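Local structure of glycerophosphoryl diester phosphodiesterase (Agrobacterium tumefaciens str. C58, 3KS6) at residues 18-23 / 81-86; 29-34 / 236-241; 156-161 / 183-188. The protein belongs to the glycerophosphoryl diester phosphodiesterase family, folds as a TIM-barrel-type domain and holds a magnesium ion. All coordinates share one frame; numbering follows the deposited sequence.

In the fold
The three contacts lie around one barrel, and their spacing shows how they share it. Contacts 1 and 2 have centres 20 Å apart and meet directly: Phe23 CD1 packs 3.5 Å from Val34 CG2, where helix 20-27 lies against strand 33-40. That strand goes on to Glu35 and Asp37, which bind the magnesium ion together with Glu105. The side chain of Phe23 is about 9 Å from the metal, that of Leu159 in contact 3 about 6 Å. Contact 3 lies across the chain's centre from contact 1, centres 27 Å apart. It reaches the same sheet as contact 2, with nearest atoms about 6 Å apart.

Contact 1 of 3, residues 18-23 / 81-86; sequences STPHGF and AGSHPM
Met86, present as selenomethionine, and Pro20 lie against each other and account for more than half of the 241 Å² buried here; Ser83 follows. The side chains of Pro20 and Met86 run past each other in opposite directions, and their CG atoms come within 4.0 Å. With CG turned away from its own carbonyl carbon (chi1 -55°) and the next torsion extended, Met86 carries its selenium beyond the proline to Phe23. There Met86 SE is 3.6 Å from Phe23 CD2 and 4.8 Å from the ring centroid. The line to the centroid lies 64° off the ring normal, so this Met-aromatic contact is oblique. Leu94 of helix 88-95 touches both Met86 and Phe23, extending the apolar cluster.

The same part of the proline ring also meets Ser83, which is modelled in two conformers; in one of them Pro20 CD is 3.7 Å from Ser83 OG, and CG, the atom against Met86, lies close to Ser83 CB as well. The contact thus sets the start of helix 20-27 against the loop that leads into strand 86-87, at the periphery of the TIM-barrel-type domain. Thr19 is the N-cap of this helix: its OG1 accepts from Gly22 N at 3.0 Å with an angle of 158° at the hydrogen, and is bonded to Phe15 O as well. Its methyl, CG2, is left facing Ser83 OG.

Polar links between the segments run through two waters. One accepts from His21 N in the first turn of the helix and, in that same conformer, donates to Ser83 OG at 3.1 Å; OG is then also hydrogen-bonded to Gly80 O. The second water donates to Ser18 O at 2.6 Å and takes the N-H of Met86, linking the two backbones.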
ATOM      1  N   SER A  18      -4.000  -2.594  10.201  1.00 18.43           N
ATOM      2  CA  SER A  18      -4.588  -3.682   9.400  1.00 20.24           C
ATOM      3  C   SER A  18      -5.713  -4.414  10.120  1.00 18.72           C
ATOM      4  O   SER A  18      -5.818  -5.664  10.082  1.00 21.11           O
ATOM      5  CB  SER A  18      -3.494  -4.682   8.937  1.00 18.56           C
ATOM      6  OG  SER A  18      -2.435  -4.007   8.306  1.00 18.13           O
ATOM      7  N   THR A  19      -6.598  -3.645  10.747  1.00 20.10           N
ATOM      8  CA  THR A  19      -7.662  -4.238  11.549  1.00 19.32           C
ATOM      9  C   THR A  19      -8.959  -4.295  10.770  1.00 23.21           C
ATOM     10  O   THR A  19      -9.197  -3.431   9.900  1.00 20.56           O
ATOM     11  CB  THR A  19      -7.970  -3.399  12.826  1.00 20.26           C
ATOM     12  OG1 THR A  19      -8.304  -2.060  12.444  1.00 22.36           O
ATOM     13  CG2 THR A  19      -6.767  -3.414  13.849  1.00 18.65           C
ATOM     14  N   PRO A  20      -9.835  -5.259  11.115  1.00 21.28           N
ATOM     15  CA  PRO A  20     -11.173  -5.254  10.536  1.00 22.18           C
ATOM     16  C   PRO A  20     -11.905  -3.901  10.683  1.00 22.74           C
ATOM     17  O   PRO A  20     -12.556  -3.434   9.741  1.00 24.08           O
ATOM     18  CB  PRO A  20     -11.889  -6.360  11.328  1.00 23.26           C
ATOM     19  CG  PRO A  20     -10.796  -7.306  11.703  1.00 24.76           C
ATOM     20  CD  PRO A  20      -9.612  -6.433  11.989  1.00 22.82           C
ATOM     21  N   HIS A  21     -11.805  -3.263  11.847  1.00 21.50           N
ATOM     22  CA  HIS A  21     -12.432  -1.934  12.035  1.00 20.17           C
ATOM     23  C   HIS A  21     -11.889  -0.901  11.029  1.00 21.23           C
ATOM     24  O   HIS A  21     -12.667  -0.184  10.384  1.00 21.31           O
ATOM     25  CB  HIS A  21     -12.231  -1.468  13.481  1.00 20.96           C
ATOM     26  CG  HIS A  21     -12.907  -0.177  13.803  1.00 32.46           C
ATOM     27  ND1 HIS A  21     -12.595   0.563  14.924  1.00 37.33           N
ATOM     28  CD2 HIS A  21     -13.859   0.524  13.143  1.00 31.05           C
ATOM     29  CE1 HIS A  21     -13.350   1.648  14.953  1.00 39.11           C
ATOM     30  NE2 HIS A  21     -14.117   1.651  13.881  1.00 33.98           N
ATOM     31  N   GLY A  22     -10.564  -0.847  10.858  1.00 19.88           N
ATOM     32  CA  GLY A  22     -10.013   0.124   9.906  1.00 21.30           C
ATOM     33  C   GLY A  22     -10.408  -0.169   8.479  1.00 19.39           C
ATOM     34  O   GLY A  22     -10.838   0.714   7.740  1.00 19.42           O
ATOM     35  N   PHE A  23     -10.316  -1.426   8.076  1.00 17.41           N
ATOM     36  CA  PHE A  23     -10.670  -1.727   6.703  1.00 17.92           C
ATOM     37  C   PHE A  23     -12.178  -1.498   6.416  1.00 20.49           C
ATOM     38  O   PHE A  23     -12.549  -1.117   5.303  1.00 19.94           O
ATOM     39  CB  PHE A  23     -10.244  -3.137   6.325  1.00 18.92           C
ATOM     40  CG  PHE A  23      -8.755  -3.324   6.222  1.00 19.18           C
ATOM     41  CD1 PHE A  23      -8.011  -2.585   5.312  1.00 20.67           C
ATOM     42  CD2 PHE A  23      -8.097  -4.299   6.968  1.00 17.43           C
ATOM     43  CE1 PHE A  23      -6.654  -2.755   5.189  1.00 21.12           C
ATOM     44  CE2 PHE A  23      -6.728  -4.468   6.820  1.00 16.07           C
ATOM     45  CZ  PHE A  23      -6.014  -3.700   5.915  1.00 18.44           C
ATOM     46  N   ALA A  81      -9.203  -4.083  19.735  1.00 23.42           N
ATOM     47  CA  ALA A  81     -10.337  -4.488  20.556  1.00 23.52           C
ATOM     48  C   ALA A  81     -10.657  -5.970  20.408  1.00 23.78           C
ATOM     49  O   ALA A  81     -11.839  -6.357  20.314  1.00 26.50           O
ATOM     50  CB  ALA A  81     -11.583  -3.612  20.228  1.00 23.42           C
ATOM     51  N   GLY A  82      -9.613  -6.804  20.411  1.00 22.35           N
ATOM     52  CA  GLY A  82      -9.797  -8.226  20.301  1.00 22.54           C
ATOM     53  C   GLY A  82      -9.909  -8.831  18.915  1.00 24.08           C
ATOM     54  O   GLY A  82     -10.076 -10.047  18.805  1.00 23.75           O
ATOM     55  N   SER A  83      -9.791  -8.018  17.866  0.50 22.78           N
ATOM     56  CA  SER A  83      -9.849  -8.535  16.491  0.50 23.49           C
ATOM     57  C   SER A  83      -8.603  -9.351  16.138  0.50 23.20           C
ATOM     58  O   SER A  83      -7.562  -9.223  16.789  0.50 21.47           O
ATOM     59  CB  SER A  83     -10.030  -7.391  15.495  0.50 22.89           C
ATOM     60  OG  SER A  83      -8.959  -6.473  15.581  0.50 18.56           O
ATOM     61  N   HIS A  84      -8.739 -10.200  15.115  1.00 22.76           N
ATOM     62  CA  HIS A  84      -7.657 -11.065  14.635  1.00 22.73           C
ATOM     63  C   HIS A  84      -7.211 -10.664  13.221  1.00 20.83           C
ATOM     64  O   HIS A  84      -7.951  -9.983  12.493  1.00 21.44           O
ATOM     65  CB  HIS A  84      -8.097 -12.558  14.659  1.00 25.29           C
ATOM     66  CG  HIS A  84      -8.679 -12.989  15.970  1.00 22.22           C
ATOM     67  ND1 HIS A  84      -7.913 -13.130  17.110  1.00 22.77           N
ATOM     68  CD2 HIS A  84      -9.951 -13.290  16.330  1.00 31.65           C
ATOM     69  CE1 HIS A  84      -8.693 -13.475  18.121  1.00 28.51           C
ATOM     70  NE2 HIS A  84      -9.928 -13.602  17.671  1.00 24.24           N
ATOM     71  N   PRO A  85      -5.994 -11.050  12.837  1.00 22.91           N
ATOM     72  CA  PRO A  85      -5.574 -10.801  11.464  1.00 23.32           C
ATOM     73  C   PRO A  85      -6.551 -11.339  10.421  1.00 23.85           C
ATOM     74  O   PRO A  85      -7.134 -12.423  10.607  1.00 24.82           O
ATOM     75  CB  PRO A  85      -4.229 -11.527  11.356  1.00 24.88           C
ATOM     76  CG  PRO A  85      -3.692 -11.523  12.749  1.00 23.94           C
ATOM     77  CD  PRO A  85      -4.911 -11.636  13.651  1.00 23.31           C
HETATM   78  N   MSE A  86      -6.727 -10.580   9.346  1.00 22.44           N
HETATM   79  CA  MSE A  86      -7.633 -10.948   8.245  1.00 24.97           C
HETATM   80  C   MSE A  86      -6.955 -11.744   7.142  1.00 25.50           C
HETATM   81  O   MSE A  86      -5.726 -11.656   6.934  1.00 21.64           O
HETATM   82  CB  MSE A  86      -8.221  -9.701   7.573  1.00 23.22           C
HETATM   83  CG  MSE A  86      -8.939  -8.718   8.479  1.00 28.64           C
HETATM   84 SE   MSE A  86      -9.898  -7.383   7.422  0.75 30.16          SE
HETATM   85  CE  MSE A  86     -11.429  -8.330   6.867  1.00 33.13           C
TER
HETATM   86  O   HOH W   1      -5.247  -8.078   9.306  1.00 20.81           O
HETATM   87  O   HOH W   2     -10.806  -4.118  14.602  1.00 23.78           O

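Contact 2 of 3, residues 29-34 / 236-241; sequences MALEEV and LAIALR
Glu32 and Arg241 approach from opposite directions and form a two-pronged salt bridge. Arg241 NH1 donates to Glu32 OE1 at 2.9 Å, with 162° at the hydrogen, while Arg241 NH2 donates to Glu32 OE2 at 3.0 Å. The grip is end-on, each terminal nitrogen taking one oxygen. The groups are not coplanar: carboxylate and guanidinium planes stand 48° apart. OE2 uses its syn lone pair, whereas OE1 is met on the syn side but 32° out of the carboxylate plane. Glu32 OE1 is also bonded to Ile5 N, and Arg241 NH1 to Thr3 O. These second partners probably help to hold both groups in this orientation. Arg241 is buried, and its pairing with Glu32 probably favours the charged forms.

In the barrel, helix 234-249 follows the last strand, 228-231, and here it meets the turn that leads into strand 33-40. Strand 4-8 pairs with both strands, 33-40 and 228-231, consistent with Ile5 of this strand and Thr3 just before it supplying the backbone partners of the bridge.

Apolar packing centres on the CD1 methyl of Ile238, the residue with the largest buried area in this contact. CD1 is 3.8 Å from Met29 CB and equally 3.8 Å from Leu31 CB, with the Leu31 and Ile238 side chains crossing at about a right angle. Between these two neighbours it also lies against the backbone, 3.6 Å from Ala30 O.

Water adds a further polar link at Ala30, the centre of an inverse gamma turn. It donates to Ala30 O at 2.6 Å and accepts a weak bond from Arg241 NH2.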
HETATM    1  N   MSE A  29     -15.504   5.444   3.424  1.00 21.24           N
HETATM    2  CA  MSE A  29     -15.020   6.835   3.318  1.00 21.51           C
HETATM    3  C   MSE A  29     -14.936   7.353   1.906  1.00 20.94           C
HETATM    4  O   MSE A  29     -14.829   6.580   0.956  1.00 22.72           O
HETATM    5  CB  MSE A  29     -13.643   6.987   3.962  1.00 21.27           C
HETATM    6  CG  MSE A  29     -13.694   6.844   5.437  1.00 24.75           C
HETATM    7 SE   MSE A  29     -11.852   7.065   6.145  0.75 26.28          SE
HETATM    8  CE  MSE A  29     -12.183   5.971   7.619  1.00 23.71           C
ATOM      9  N   ALA A  30     -14.971   8.677   1.776  1.00 20.66           N
ATOM     10  CA  ALA A  30     -14.897   9.336   0.500  1.00 19.90           C
ATOM     11  C   ALA A  30     -13.443   9.513   0.099  1.00 20.78           C
ATOM     12  O   ALA A  30     -12.957  10.641   0.004  1.00 21.03           O
ATOM     13  CB  ALA A  30     -15.593  10.707   0.577  1.00 18.83           C
ATOM     14  N   LEU A  31     -12.767   8.383  -0.122  1.00 19.69           N
ATOM     15  CA  LEU A  31     -11.387   8.332  -0.591  1.00 17.61           C
ATOM     16  C   LEU A  31     -11.360   7.252  -1.655  1.00 19.76           C
ATOM     17  O   LEU A  31     -12.361   6.579  -1.886  1.00 20.53           O
ATOM     18  CB  LEU A  31     -10.362   8.128   0.551  1.00 16.94           C
ATOM     19  CG  LEU A  31     -10.623   7.033   1.594  1.00 17.41           C
ATOM     20  CD1 LEU A  31     -10.756   5.637   0.969  1.00 17.84           C
ATOM     21  CD2 LEU A  31      -9.552   7.077   2.709  1.00 16.43           C
ATOM     22  N   GLU A  32     -10.213   7.051  -2.283  1.00 20.15           N
ATOM     23  CA  GLU A  32     -10.148   6.269  -3.501  1.00 18.52           C
ATOM     24  C   GLU A  32      -9.561   4.900  -3.375  1.00 18.62           C
ATOM     25  O   GLU A  32      -9.928   4.036  -4.141  1.00 18.52           O
ATOM     26  CB  GLU A  32      -9.357   7.037  -4.550  1.00 17.53           C
ATOM     27  CG  GLU A  32     -10.089   8.293  -5.045  1.00 22.57           C
ATOM     28  CD  GLU A  32     -10.072   9.400  -4.040  1.00 28.84           C
ATOM     29  OE1 GLU A  32      -8.972   9.602  -3.499  1.00 24.10           O
ATOM     30  OE2 GLU A  32     -11.118  10.072  -3.791  1.00 22.54           O
ATOM     31  N   GLU A  33      -8.625   4.710  -2.436  1.00 16.77           N
ATOM     32  CA  GLU A  33      -7.980   3.408  -2.252  1.00 18.84           C
ATOM     33  C   GLU A  33      -7.743   3.045  -0.794  1.00 15.96           C
ATOM     34  O   GLU A  33      -7.664   3.901   0.087  1.00 17.19           O
ATOM     35  CB  GLU A  33      -6.623   3.380  -2.981  1.00 17.27           C
ATOM     36  CG  GLU A  33      -6.707   3.505  -4.482  1.00 24.11           C
ATOM     37  CD  GLU A  33      -5.351   3.751  -5.155  1.00 26.14           C
ATOM     38  OE1 GLU A  33      -4.320   3.738  -4.463  1.00 20.87           O
ATOM     39  OE2 GLU A  33      -5.326   4.001  -6.373  1.00 39.43           O
ATOM     40  N   VAL A  34      -7.649   1.749  -0.567  1.00 17.31           N
ATOM     41  CA  VAL A  34      -7.186   1.203   0.691  1.00 19.66           C
ATOM     42  C   VAL A  34      -5.872   0.514   0.384  1.00 19.01           C
ATOM     43  O   VAL A  34      -5.776  -0.217  -0.613  1.00 17.72           O
ATOM     44  CB  VAL A  34      -8.188   0.238   1.341  1.00 22.22           C
ATOM     45  CG1 VAL A  34      -8.423  -1.001   0.490  1.00 20.09           C
ATOM     46  CG2 VAL A  34      -7.739  -0.148   2.780  1.00 17.23           C
ATOM     47  N   LEU A 236      -8.512  12.737   8.381  1.00 22.99           N
ATOM     48  CA  LEU A 236      -7.863  14.048   8.291  1.00 20.93           C
ATOM     49  C   LEU A 236      -7.497  14.396   6.879  1.00 21.02           C
ATOM     50  O   LEU A 236      -7.689  15.521   6.456  1.00 21.17           O
ATOM     51  CB  LEU A 236      -6.603  14.091   9.186  1.00 20.01           C
ATOM     52  CG  LEU A 236      -5.736  15.366   9.099  1.00 25.49           C
ATOM     53  CD1 LEU A 236      -6.544  16.588   9.584  1.00 25.27           C
ATOM     54  CD2 LEU A 236      -4.425  15.221   9.866  1.00 21.77           C
ATOM     55  N   ALA A 237      -6.977  13.431   6.134  1.00 19.12           N
ATOM     56  CA  ALA A 237      -6.581  13.664   4.764  1.00 17.20           C
ATOM     57  C   ALA A 237      -7.786  14.082   3.917  1.00 18.44           C
ATOM     58  O   ALA A 237      -7.670  14.975   3.088  1.00 17.09           O
ATOM     59  CB  ALA A 237      -5.936  12.410   4.158  1.00 17.92           C
ATOM     60  N   ILE A 238      -8.899  13.414   4.113  1.00 17.61           N
ATOM     61  CA  ILE A 238     -10.134  13.761   3.374  1.00 19.13           C
ATOM     62  C   ILE A 238     -10.529  15.191   3.676  1.00 19.11           C
ATOM     63  O   ILE A 238     -10.847  15.960   2.760  1.00 20.54           O
ATOM     64  CB  ILE A 238     -11.262  12.791   3.682  1.00 20.78           C
ATOM     65  CG1 ILE A 238     -10.938  11.441   3.007  1.00 18.35           C
ATOM     66  CG2 ILE A 238     -12.638  13.324   3.162  1.00 20.58           C
ATOM     67  CD1 ILE A 238     -11.810  10.257   3.412  1.00 20.98           C
ATOM     68  N   ALA A 239     -10.512  15.553   4.951  1.00 19.62           N
ATOM     69  CA  ALA A 239     -10.858  16.926   5.409  1.00 19.24           C
ATOM     70  C   ALA A 239      -9.944  17.981   4.814  1.00 22.33           C
ATOM     71  O   ALA A 239     -10.402  19.014   4.298  1.00 22.18           O
ATOM     72  CB  ALA A 239     -10.792  17.013   6.921  1.00 21.51           C
ATOM     73  N   LEU A 240      -8.642  17.742   4.905  1.00 20.28           N
ATOM     74  CA  LEU A 240      -7.672  18.675   4.337  1.00 19.91           C
ATOM     75  C   LEU A 240      -7.813  18.800   2.832  1.00 21.66           C
ATOM     76  O   LEU A 240      -7.663  19.906   2.284  1.00 21.30           O
ATOM     77  CB  LEU A 240      -6.245  18.229   4.694  1.00 21.16           C
ATOM     78  CG  LEU A 240      -5.797  18.479   6.119  1.00 20.10           C
ATOM     79  CD1 LEU A 240      -4.426  17.896   6.390  1.00 20.02           C
ATOM     80  CD2 LEU A 240      -5.796  20.005   6.349  1.00 21.98           C
ATOM     81  N   ARG A 241      -8.109  17.689   2.142  1.00 20.12           N
ATOM     82  CA  ARG A 241      -8.241  17.767   0.689  1.00 21.76           C
ATOM     83  C   ARG A 241      -9.493  18.586   0.313  1.00 21.61           C
ATOM     84  O   ARG A 241      -9.436  19.427  -0.572  1.00 25.24           O
ATOM     85  CB  ARG A 241      -8.288  16.366   0.055  1.00 21.36           C
ATOM     86  CG  ARG A 241      -8.376  16.406  -1.436  1.00 20.24           C
ATOM     87  CD  ARG A 241      -8.316  15.052  -2.088  1.00 20.61           C
ATOM     88  NE  ARG A 241      -9.467  14.227  -1.738  1.00 19.12           N
ATOM     89  CZ  ARG A 241      -9.664  12.992  -2.192  1.00 20.08           C
ATOM     90  NH1 ARG A 241      -8.800  12.434  -3.018  1.00 19.51           N
ATOM     91  NH2 ARG A 241     -10.713  12.299  -1.803  1.00 19.12           N
TER
HETATM   92  O   HOH W   3     -13.633  13.164  -0.424  1.00 23.18           O

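Contact 3 of 3, residues 156-161 / 183-188; sequences RLWLVS and HEIGVH
Gly186 O is gripped by two donors: Val160 N at 2.9 Å, in a virtually straight bond (179° at the hydrogen), and the indole NE1 of Trp210. Strands 156-160 and 184-188 are the two parallel strands of a beta-alpha-beta crossover through helix 162-179, one of the repeated units of a TIM barrel. Their axes diverge by 32°, as in a twisted sheet. The register is set by Trp158, whose N donates to Glu184 O at 3.0 Å and whose O accepts from Gly186 N at 2.8 Å. Ile185 CA also approaches Trp158 O, at 3.1 Å, in a CA-H...O contact.

Side chains divide between the two sides of the sheet. Trp158, Val160, Ile185 and Val187 face the helix layer; Val160 CG2 touches Ile185 CB at 4.0 Å and also lies above one face of the Trp158 ring, near its rim, and the ring in turn meets Val173 of helix 162-179. Leu159 points to the other side, where it touches Glu105, a magnesium ligand.

Near the start of the strands, Leu157 CD2 lies 3.7 Å from Glu184 OE2, while OE1 of that carboxylate forms a salt bridge with Lys227. Glu184 N is buried without a partner. At the far end, where the strands are further apart, a water bridges them, donating to Val160 O at 2.7 Å and accepting from His188 N.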
ATOM      1  N   ARG A 156       1.038  -1.065 -11.874  1.00 20.42           N
ATOM      2  CA  ARG A 156       2.102  -1.310 -10.902  1.00 21.24           C
ATOM      3  C   ARG A 156       2.788   0.008 -10.539  1.00 20.03           C
ATOM      4  O   ARG A 156       2.921   0.900 -11.400  1.00 20.12           O
ATOM      5  CB  ARG A 156       3.165  -2.239 -11.496  1.00 20.26           C
ATOM      6  CG  ARG A 156       2.705  -3.661 -11.819  1.00 27.28           C
ATOM      7  CD  ARG A 156       3.578  -4.334 -12.909  1.00 27.63           C
ATOM      8  NE  ARG A 156       3.353  -3.780 -14.264  1.00 35.73           N
ATOM      9  CZ  ARG A 156       4.239  -3.071 -14.978  1.00 39.00           C
ATOM     10  NH1 ARG A 156       5.465  -2.865 -14.545  1.00 29.78           N
ATOM     11  NH2 ARG A 156       3.898  -2.588 -16.169  1.00 34.52           N
ATOM     12  N   LEU A 157       3.249   0.112  -9.291  1.00 18.71           N
ATOM     13  CA  LEU A 157       4.083   1.237  -8.887  1.00 16.00           C
ATOM     14  C   LEU A 157       5.221   0.743  -7.986  1.00 17.71           C
ATOM     15  O   LEU A 157       5.003  -0.085  -7.104  1.00 13.37           O
ATOM     16  CB  LEU A 157       3.292   2.364  -8.234  1.00 19.44           C
ATOM     17  CG  LEU A 157       2.828   2.231  -6.796  1.00 19.72           C
ATOM     18  CD1 LEU A 157       3.839   2.776  -5.829  1.00 17.04           C
ATOM     19  CD2 LEU A 157       1.490   2.923  -6.549  1.00 25.51           C
ATOM     20  N   TRP A 158       6.404   1.303  -8.232  1.00 15.97           N
ATOM     21  CA  TRP A 158       7.618   0.976  -7.500  1.00 14.38           C
ATOM     22  C   TRP A 158       7.784   1.943  -6.355  1.00 17.09           C
ATOM     23  O   TRP A 158       7.829   3.169  -6.525  1.00 16.76           O
ATOM     24  CB  TRP A 158       8.815   1.006  -8.437  1.00 16.04           C
ATOM     25  CG  TRP A 158      10.105   0.598  -7.761  1.00 14.28           C
ATOM     26  CD1 TRP A 158      10.264  -0.291  -6.760  1.00 18.88           C
ATOM     27  CD2 TRP A 158      11.409   1.091  -8.086  1.00 13.42           C
ATOM     28  NE1 TRP A 158      11.597  -0.370  -6.403  1.00 17.66           N
ATOM     29  CE2 TRP A 158      12.314   0.482  -7.206  1.00 16.63           C
ATOM     30  CE3 TRP A 158      11.890   1.988  -9.047  1.00 18.12           C
ATOM     31  CZ2 TRP A 158      13.692   0.729  -7.263  1.00 21.71           C
ATOM     32  CZ3 TRP A 158      13.230   2.241  -9.091  1.00 14.90           C
ATOM     33  CH2 TRP A 158      14.124   1.612  -8.216  1.00 18.34           C
ATOM     34  N   LEU A 159       7.843   1.373  -5.163  1.00 16.92           N
ATOM     35  CA  LEU A 159       8.096   2.117  -3.935  1.00 17.95           C
ATOM     36  C   LEU A 159       9.581   2.260  -3.771  1.00 19.03           C
ATOM     37  O   LEU A 159      10.325   1.250  -3.682  1.00 16.65           O
ATOM     38  CB  LEU A 159       7.521   1.354  -2.752  1.00 21.46           C
ATOM     39  CG  LEU A 159       5.984   1.184  -2.783  1.00 19.58           C
ATOM     40  CD1 LEU A 159       5.518   0.116  -1.759  1.00 17.02           C
ATOM     41  CD2 LEU A 159       5.361   2.536  -2.510  1.00 20.65           C
ATOM     42  N   VAL A 160      10.012   3.516  -3.750  1.00 16.16           N
ATOM     43  CA  VAL A 160      11.448   3.886  -3.706  1.00 16.61           C
ATOM     44  C   VAL A 160      11.760   4.449  -2.318  1.00 16.57           C
ATOM     45  O   VAL A 160      11.322   5.566  -1.946  1.00 17.27           O
ATOM     46  CB  VAL A 160      11.742   4.905  -4.801  1.00 16.38           C
ATOM     47  CG1 VAL A 160      13.223   5.384  -4.746  1.00 16.16           C
ATOM     48  CG2 VAL A 160      11.408   4.317  -6.196  1.00 18.54           C
ATOM     49  N   SER A 161      12.496   3.678  -1.523  1.00 18.50           N
ATOM     50  CA  SER A 161      12.829   4.060  -0.158  1.00 16.62           C
ATOM     51  C   SER A 161      13.766   5.270  -0.119  1.00 15.92           C
ATOM     52  O   SER A 161      14.506   5.514  -1.083  1.00 17.12           O
ATOM     53  CB  SER A 161      13.511   2.910   0.563  1.00 20.38           C
ATOM     54  OG  SER A 161      14.745   2.626  -0.081  1.00 18.04           O
ATOM     55  N   HIS A 183       5.942   2.498 -14.708  1.00 18.31           N
ATOM     56  CA  HIS A 183       5.379   3.772 -15.143  1.00 21.01           C
ATOM     57  C   HIS A 183       5.032   4.717 -14.015  1.00 20.08           C
ATOM     58  O   HIS A 183       4.589   5.831 -14.288  1.00 17.08           O
ATOM     59  CB  HIS A 183       4.143   3.509 -15.983  1.00 23.31           C
ATOM     60  CG  HIS A 183       4.400   2.551 -17.096  1.00 28.22           C
ATOM     61  ND1 HIS A 183       5.302   2.821 -18.099  1.00 31.86           N
ATOM     62  CD2 HIS A 183       3.925   1.309 -17.334  1.00 33.81           C
ATOM     63  CE1 HIS A 183       5.352   1.794 -18.927  1.00 34.62           C
ATOM     64  NE2 HIS A 183       4.535   0.858 -18.477  1.00 30.07           N
ATOM     65  N   GLU A 184       5.276   4.298 -12.764  1.00 18.58           N
ATOM     66  CA  GLU A 184       4.972   5.106 -11.610  1.00 18.15           C
ATOM     67  C   GLU A 184       5.883   4.724 -10.451  1.00 19.65           C
ATOM     68  O   GLU A 184       6.157   3.531 -10.262  1.00 18.06           O
ATOM     69  CB  GLU A 184       3.524   4.856 -11.174  1.00 18.41           C
ATOM     70  CG  GLU A 184       3.098   5.667  -9.973  1.00 16.96           C
ATOM     71  CD  GLU A 184       1.614   5.591  -9.625  1.00 19.58           C
ATOM     72  OE1 GLU A 184       0.789   5.080 -10.415  1.00 20.21           O
ATOM     73  OE2 GLU A 184       1.274   6.060  -8.513  1.00 21.23           O
ATOM     74  N   ILE A 185       6.382   5.726  -9.716  1.00 17.45           N
ATOM     75  CA  ILE A 185       7.115   5.488  -8.467  1.00 17.74           C
ATOM     76  C   ILE A 185       6.386   6.161  -7.323  1.00 18.05           C
ATOM     77  O   ILE A 185       5.614   7.120  -7.527  1.00 17.95           O
ATOM     78  CB  ILE A 185       8.619   5.945  -8.502  1.00 19.45           C
ATOM     79  CG1 ILE A 185       8.732   7.470  -8.537  1.00 19.01           C
ATOM     80  CG2 ILE A 185       9.320   5.320  -9.690  1.00 17.26           C
ATOM     81  CD1 ILE A 185      10.166   8.033  -8.476  1.00 17.93           C
ATOM     82  N   GLY A 186       6.633   5.678  -6.110  1.00 15.22           N
ATOM     83  CA  GLY A 186       6.126   6.317  -4.903  1.00 17.24           C
ATOM     84  C   GLY A 186       7.319   6.546  -3.992  1.00 17.24           C
ATOM     85  O   GLY A 186       8.083   5.621  -3.772  1.00 18.38           O
ATOM     86  N   VAL A 187       7.497   7.785  -3.534  1.00 17.64           N
ATOM     87  CA  VAL A 187       8.555   8.141  -2.594  1.00 17.92           C
ATOM     88  C   VAL A 187       7.957   8.574  -1.250  1.00 19.13           C
ATOM     89  O   VAL A 187       6.800   9.084  -1.179  1.00 17.47           O
ATOM     90  CB  VAL A 187       9.504   9.281  -3.175  1.00 18.97           C
ATOM     91  CG1 VAL A 187      10.011   8.910  -4.593  1.00 14.52           C
ATOM     92  CG2 VAL A 187       8.820  10.665  -3.213  1.00 15.87           C
ATOM     93  N   HIS A 188       8.749   8.418  -0.168  1.00 16.20           N
ATOM     94  CA  HIS A 188       8.383   8.961   1.146  1.00 17.20           C
ATOM     95  C   HIS A 188       8.117  10.459   0.991  1.00 16.09           C
ATOM     96  O   HIS A 188       8.905  11.166   0.378  1.00 17.84           O
ATOM     97  CB  HIS A 188       9.523   8.762   2.131  1.00 16.71           C
ATOM     98  CG  HIS A 188       9.154   8.971   3.571  1.00 17.40           C
ATOM     99  ND1 HIS A 188       8.746  10.189   4.087  1.00 20.51           N
ATOM    100  CD2 HIS A 188       9.134   8.105   4.604  1.00 20.80           C
ATOM    101  CE1 HIS A 188       8.476  10.050   5.375  1.00 21.00           C
ATOM    102  NE2 HIS A 188       8.710   8.798   5.716  1.00 22.15           N
TER
HETATM  103  O   HOH W   4       4.179   0.506 -13.725  1.00 17.57           O
HETATM  104  O   HOH W   5       0.667   2.722 -11.652  1.00 19.84           O
HETATM  105  O   HOH W   6       4.679  -2.157 -19.182  1.00 47.58           O
HETATM  106  O   HOH W   7      11.546   7.830  -0.474  1.00 18.65           O